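Local coordinates for molybdopterin-guanine dinucleotide biosynthesis protein A (MobA) (PDB 3NGW) that probably transfers a nucleotide from GTP in molybdenum cofactor biosynthesis, joining a guanine nucleotide to molybdopterin, at residues Arg12-Cys24 and Ile179-Ser193. Sequence-based numbering, arbitrary orientation.
Sequences RRIGMEKTEVMLC and INTPDDLKRAEEICS. With CA (calcium ion), chain C.
R13 and I14 pack on N180-P182, where the chain enters helix 182-194, and so join a loop matching the glycine- and arginine-containing signature of MobA-like enzymes, of the GT-A fold, to the C-terminal helix. R13 lies across the start of this helix. Its CB is 3.2 Å from N180 O, and CG then passes T181 CG2 at 3.8 Å. Bends at chi2 (-58°) and chi3 turn the chain obliquely across T181, where NH2 comes to 3.3 Å from T181 CG2. NH1 ends 3.7 Å from P182 CD, the guanidinium lying oblique to both neighbours. A long arginine suits this exposed edge: its carbons pack while its charged end stays near the surface. Beside it, I14 CG2 touches L185 CD1 at 3.5 Å, and V21 CG1 lies more loosely against L185 CG. K18 brings CE against the backbone oxygen of I179, while its ammonium group is held by a salt bridge to D92. At the helix start D184 OD2 accepts the N-H groups of both N180 and T181, and the same carboxylate also binds the calcium ion, through OD1 more closely than through OD2; the short side chain keeps the carboxylate near the backbone N-H groups.

One turn further along the helix, A188 is small enough to admit L23, whose CD2 packs 4.0 Å from A188 CB and also lies close to C192 SG. E189 bends at chi2 to bring OE2 to C24 N (2.8 Å), a nearly straight bond (165°) received on the syn side of the carboxylate. Were this glutamate an alanine, the C24 amide would probably lose its acceptor and the turn after strand 22-23 one of its ties to the helix. A covalent tie is the disulfide, which joins C24 SG to C192 SG, 2.0 Å apart, with a torsion about the S-S bond of 92°.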
loop_
_atom_site.group_PDB
_atom_site.type_symbol
_atom_site.label_atom_id
_atom_site.label_comp_id
_atom_site.label_asym_id
_atom_site.label_seq_id
_atom_site.Cartn_x
_atom_site.Cartn_y
_atom_site.Cartn_z
ATOM N N ARG A 12 3.466 -6.771 14.484
ATOM C CA ARG A 12 3.239 -6.959 15.907
ATOM C C ARG A 12 2.707 -8.347 16.205
ATOM O O ARG A 12 3.287 -9.081 17.008
ATOM C CB ARG A 12 2.256 -5.920 16.429
ATOM C CG ARG A 12 2.538 -5.506 17.849
ATOM C CD ARG A 12 2.832 -4.030 17.893
ATOM N NE ARG A 12 4.014 -3.742 18.692
ATOM C CZ ARG A 12 4.597 -2.550 18.746
ATOM N NH1 ARG A 12 4.102 -1.535 18.046
ATOM N NH2 ARG A 12 5.680 -2.370 19.491
ATOM N N ARG A 13 1.604 -8.710 15.561
ATOM C CA ARG A 13 1.015 -10.023 15.781
ATOM C C ARG A 13 1.878 -11.163 15.217
ATOM O O ARG A 13 1.632 -12.325 15.528
ATOM C CB ARG A 13 -0.399 -10.097 15.182
ATOM C CG ARG A 13 -1.492 -9.274 15.893
ATOM C CD ARG A 13 -1.658 -9.649 17.370
ATOM N NE ARG A 13 -1.389 -11.065 17.599
ATOM C CZ ARG A 13 -2.208 -12.060 17.270
ATOM N NH1 ARG A 13 -1.858 -13.316 17.511
ATOM N NH2 ARG A 13 -3.382 -11.810 16.720
ATOM N N ILE A 14 2.884 -10.850 14.396
ATOM C CA ILE A 14 3.745 -11.901 13.843
ATOM C C ILE A 14 5.146 -11.944 14.446
ATOM O O ILE A 14 5.972 -12.779 14.069
ATOM C CB ILE A 14 3.871 -11.823 12.301
ATOM C CG1 ILE A 14 4.047 -10.382 11.850
ATOM C CG2 ILE A 14 2.639 -12.452 11.653
ATOM C CD1 ILE A 14 2.755 -9.572 11.878
ATOM N N GLY A 15 5.403 -11.043 15.388
ATOM C CA GLY A 15 6.688 -10.997 16.066
ATOM C C GLY A 15 7.923 -10.812 15.206
ATOM O O GLY A 15 8.956 -11.431 15.467
HETATM N N MSE A 16 7.821 -9.956 14.193
HETATM C CA MSE A 16 8.942 -9.677 13.304
HETATM C C MSE A 16 8.528 -8.686 12.223
HETATM O O MSE A 16 7.385 -8.699 11.767
HETATM C CB MSE A 16 9.443 -10.962 12.653
HETATM C CG MSE A 16 8.452 -11.601 11.704
HETATM SE SE MSE A 16 9.271 -13.027 10.691
HETATM C CE MSE A 16 8.602 -14.526 11.727
ATOM N N GLU A 17 9.458 -7.829 11.812
ATOM C CA GLU A 17 9.160 -6.840 10.788
ATOM C C GLU A 17 8.598 -7.500 9.548
ATOM O O GLU A 17 9.078 -8.542 9.110
ATOM C CB GLU A 17 10.411 -6.036 10.444
ATOM C CG GLU A 17 10.769 -5.023 11.515
ATOM C CD GLU A 17 11.968 -4.189 11.147
ATOM O OE1 GLU A 17 11.933 -3.517 10.094
ATOM O OE2 GLU A 17 12.950 -4.202 11.914
ATOM N N LYS A 18 7.573 -6.883 8.983
ATOM C CA LYS A 18 6.917 -7.429 7.810
ATOM C C LYS A 18 7.866 -7.760 6.667
ATOM O O LYS A 18 7.721 -8.792 6.004
ATOM C CB LYS A 18 5.854 -6.464 7.307
ATOM C CG LYS A 18 4.481 -7.081 7.197
ATOM C CD LYS A 18 3.823 -7.192 8.550
ATOM C CE LYS A 18 2.356 -7.479 8.388
ATOM N NZ LYS A 18 1.582 -6.930 9.526
ATOM N N THR A 19 8.834 -6.882 6.434
ATOM C CA THR A 19 9.791 -7.067 5.352
ATOM C C THR A 19 10.571 -8.369 5.467
ATOM O O THR A 19 10.902 -9.004 4.464
ATOM C CB THR A 19 10.790 -5.893 5.301
ATOM O OG1 THR A 19 11.478 -5.793 6.553
ATOM C CG2 THR A 19 10.066 -4.589 5.034
ATOM N N GLU A 20 10.843 -8.772 6.699
ATOM C CA GLU A 20 11.608 -9.980 6.947
ATOM C C GLU A 20 10.817 -11.288 6.907
ATOM O O GLU A 20 11.408 -12.365 6.872
ATOM C CB GLU A 20 12.343 -9.833 8.283
ATOM C CG GLU A 20 13.190 -8.559 8.365
ATOM C CD GLU A 20 13.976 -8.283 7.078
ATOM O OE1 GLU A 20 14.756 -9.159 6.653
ATOM O OE2 GLU A 20 13.813 -7.190 6.491
ATOM N N VAL A 21 9.492 -11.198 6.905
ATOM C CA VAL A 21 8.645 -12.388 6.860
ATOM C C VAL A 21 8.991 -13.267 5.659
ATOM O O VAL A 21 9.125 -12.779 4.535
ATOM C CB VAL A 21 7.155 -12.008 6.775
ATOM C CG1 VAL A 21 6.298 -13.258 6.697
ATOM C CG2 VAL A 21 6.771 -11.167 7.975
HETATM N N MSE A 22 9.129 -14.566 5.907
HETATM C CA MSE A 22 9.476 -15.524 4.860
HETATM C C MSE A 22 8.259 -16.123 4.183
HETATM O O MSE A 22 7.495 -16.857 4.803
HETATM C CB MSE A 22 10.321 -16.655 5.444
HETATM C CG MSE A 22 11.724 -16.237 5.808
HETATM SE SE MSE A 22 12.790 -15.897 4.231
HETATM C CE MSE A 22 13.380 -17.729 3.911
ATOM N N LEU A 23 8.091 -15.813 2.908
ATOM C CA LEU A 23 6.973 -16.331 2.145
ATOM C C LEU A 23 7.548 -17.206 1.044
ATOM O O LEU A 23 8.204 -16.707 0.133
ATOM C CB LEU A 23 6.189 -15.190 1.522
ATOM C CG LEU A 23 4.667 -15.243 1.610
ATOM C CD1 LEU A 23 4.123 -14.397 0.479
ATOM C CD2 LEU A 23 4.144 -16.666 1.504
ATOM N N CYS A 24 7.306 -18.508 1.134
ATOM C CA CYS A 24 7.810 -19.447 0.144
ATOM C C CYS A 24 9.306 -19.273 -0.063
ATOM O O CYS A 24 9.781 -19.218 -1.195
ATOM C CB CYS A 24 7.075 -19.275 -1.188
ATOM S SG CYS A 24 5.622 -20.371 -1.358
ATOM N N ILE A 179 -1.610 -10.123 5.322
ATOM C CA ILE A 179 -0.872 -10.962 6.254
ATOM C C ILE A 179 -0.608 -10.168 7.526
ATOM O O ILE A 179 0.251 -9.286 7.539
ATOM C CB ILE A 179 0.488 -11.389 5.707
ATOM C CG1 ILE A 179 0.310 -12.232 4.445
ATOM C CG2 ILE A 179 1.248 -12.164 6.778
ATOM C CD1 ILE A 179 1.621 -12.752 3.878
ATOM N N ASN A 180 -1.339 -10.475 8.594
ATOM C CA ASN A 180 -1.152 -9.762 9.858
ATOM C C ASN A 180 -0.979 -10.677 11.069
ATOM O O ASN A 180 -0.305 -10.310 12.030
ATOM C CB ASN A 180 -2.340 -8.831 10.132
ATOM C CG ASN A 180 -2.554 -7.804 9.030
ATOM O OD1 ASN A 180 -2.943 -8.146 7.912
ATOM N ND2 ASN A 180 -2.296 -6.536 9.341
ATOM N N THR A 181 -1.586 -11.860 11.025
ATOM C CA THR A 181 -1.527 -12.791 12.147
ATOM C C THR A 181 -1.067 -14.213 11.808
ATOM O O THR A 181 -1.014 -14.597 10.651
ATOM C CB THR A 181 -2.900 -12.896 12.808
ATOM O OG1 THR A 181 -3.876 -13.215 11.812
ATOM C CG2 THR A 181 -3.271 -11.602 13.462
ATOM N N PRO A 182 -0.743 -15.017 12.833
ATOM C CA PRO A 182 -0.287 -16.397 12.621
ATOM C C PRO A 182 -1.108 -17.206 11.619
ATOM O O PRO A 182 -0.541 -17.921 10.793
ATOM C CB PRO A 182 -0.330 -16.989 14.023
ATOM C CG PRO A 182 0.076 -15.804 14.874
ATOM C CD PRO A 182 -0.769 -14.691 14.272
ATOM N N ASP A 183 -2.433 -17.111 11.687
ATOM C CA ASP A 183 -3.265 -17.850 10.745
ATOM C C ASP A 183 -3.061 -17.393 9.282
ATOM O O ASP A 183 -3.315 -18.155 8.350
ATOM C CB ASP A 183 -4.748 -17.759 11.134
ATOM C CG ASP A 183 -5.212 -16.336 11.380
ATOM O OD1 ASP A 183 -6.295 -15.981 10.892
ATOM O OD2 ASP A 183 -4.513 -15.578 12.074
ATOM N N ASP A 184 -2.592 -16.161 9.085
ATOM C CA ASP A 184 -2.337 -15.652 7.748
ATOM C C ASP A 184 -1.085 -16.272 7.140
ATOM O O ASP A 184 -1.098 -16.636 5.973
ATOM C CB ASP A 184 -2.172 -14.134 7.757
ATOM C CG ASP A 184 -3.447 -13.411 8.139
ATOM O OD1 ASP A 184 -4.530 -13.953 7.853
ATOM O OD2 ASP A 184 -3.375 -12.302 8.713
ATOM N N LEU A 185 0.003 -16.361 7.909
ATOM C CA LEU A 185 1.237 -16.967 7.395
ATOM C C LEU A 185 0.954 -18.386 6.933
ATOM O O LEU A 185 1.451 -18.817 5.897
ATOM C CB LEU A 185 2.341 -16.999 8.465
ATOM C CG LEU A 185 3.161 -15.719 8.672
ATOM C CD1 LEU A 185 2.211 -14.583 8.923
ATOM C CD2 LEU A 185 4.133 -15.872 9.834
ATOM N N LYS A 186 0.144 -19.106 7.702
ATOM C CA LYS A 186 -0.199 -20.475 7.361
ATOM C C LYS A 186 -0.922 -20.504 6.031
ATOM O O LYS A 186 -0.602 -21.318 5.175
ATOM C CB LYS A 186 -1.087 -21.085 8.442
ATOM C CG LYS A 186 -1.356 -22.575 8.290
ATOM C CD LYS A 186 -2.143 -23.095 9.499
ATOM C CE LYS A 186 -2.381 -24.598 9.456
ATOM N NZ LYS A 186 -3.284 -24.995 8.352
ATOM N N ARG A 187 -1.896 -19.614 5.851
ATOM C CA ARG A 187 -2.640 -19.579 4.593
ATOM C C ARG A 187 -1.765 -19.029 3.470
ATOM O O ARG A 187 -1.716 -19.598 2.379
ATOM C CB ARG A 187 -3.909 -18.726 4.718
ATOM C CG ARG A 187 -5.110 -19.342 3.999
ATOM C CD ARG A 187 -5.784 -18.400 3.003
ATOM N NE ARG A 187 -6.503 -17.299 3.644
ATOM C CZ ARG A 187 -7.295 -16.444 2.994
ATOM N NH1 ARG A 187 -7.906 -15.464 3.652
ATOM N NH2 ARG A 187 -7.485 -16.572 1.685
ATOM N N ALA A 188 -1.083 -17.920 3.747
ATOM C CA ALA A 188 -0.199 -17.288 2.773
ATOM C C ALA A 188 0.723 -18.333 2.165
ATOM O O ALA A 188 0.942 -18.348 0.957
ATOM C CB ALA A 188 0.619 -16.195 3.434
ATOM N N GLU A 189 1.255 -19.208 3.011
ATOM C CA GLU A 189 2.139 -20.271 2.555
ATOM C C GLU A 189 1.434 -21.186 1.570
ATOM O O GLU A 189 1.986 -21.497 0.524
ATOM C CB GLU A 189 2.638 -21.106 3.733
ATOM C CG GLU A 189 4.004 -20.716 4.261
ATOM C CD GLU A 189 5.099 -20.832 3.210
ATOM O OE1 GLU A 189 5.167 -21.868 2.513
ATOM O OE2 GLU A 189 5.905 -19.889 3.093
ATOM N N GLU A 190 0.218 -21.616 1.898
ATOM C CA GLU A 190 -0.528 -22.512 1.014
ATOM C C GLU A 190 -0.773 -21.858 -0.341
ATOM O O GLU A 190 -0.697 -22.511 -1.377
ATOM C CB GLU A 190 -1.879 -22.889 1.635
ATOM C CG GLU A 190 -1.844 -23.225 3.124
ATOM C CD GLU A 190 -3.222 -23.610 3.686
ATOM O OE1 GLU A 190 -4.242 -23.006 3.267
ATOM O OE2 GLU A 190 -3.278 -24.506 4.564
ATOM N N ILE A 191 -1.072 -20.566 -0.321
ATOM C CA ILE A 191 -1.338 -19.816 -1.541
ATOM C C ILE A 191 -0.099 -19.722 -2.429
ATOM O O ILE A 191 -0.161 -20.057 -3.612
ATOM C CB ILE A 191 -1.850 -18.389 -1.212
ATOM C CG1 ILE A 191 -3.214 -18.485 -0.524
ATOM C CG2 ILE A 191 -1.953 -17.554 -2.475
ATOM C CD1 ILE A 191 -3.754 -17.163 -0.041
ATOM N N CYS A 192 1.022 -19.269 -1.870
ATOM C CA CYS A 192 2.244 -19.151 -2.659
ATOM C C CYS A 192 2.750 -20.525 -3.085
ATOM O O CYS A 192 3.563 -20.628 -3.999
ATOM C CB CYS A 192 3.339 -18.407 -1.880
ATOM S SG CYS A 192 4.096 -19.331 -0.505
ATOM N N SER A 193 2.268 -21.577 -2.426
ATOM C CA SER A 193 2.679 -22.938 -2.765
ATOM C C SER A 193 1.969 -23.421 -4.019
ATOM O O SER A 193 2.594 -23.974 -4.925
ATOM C CB SER A 193 2.377 -23.900 -1.616
ATOM O OG SER A 193 3.286 -23.717 -0.545
HETATM CA CA CA C . -6.183 -11.930 8.310
#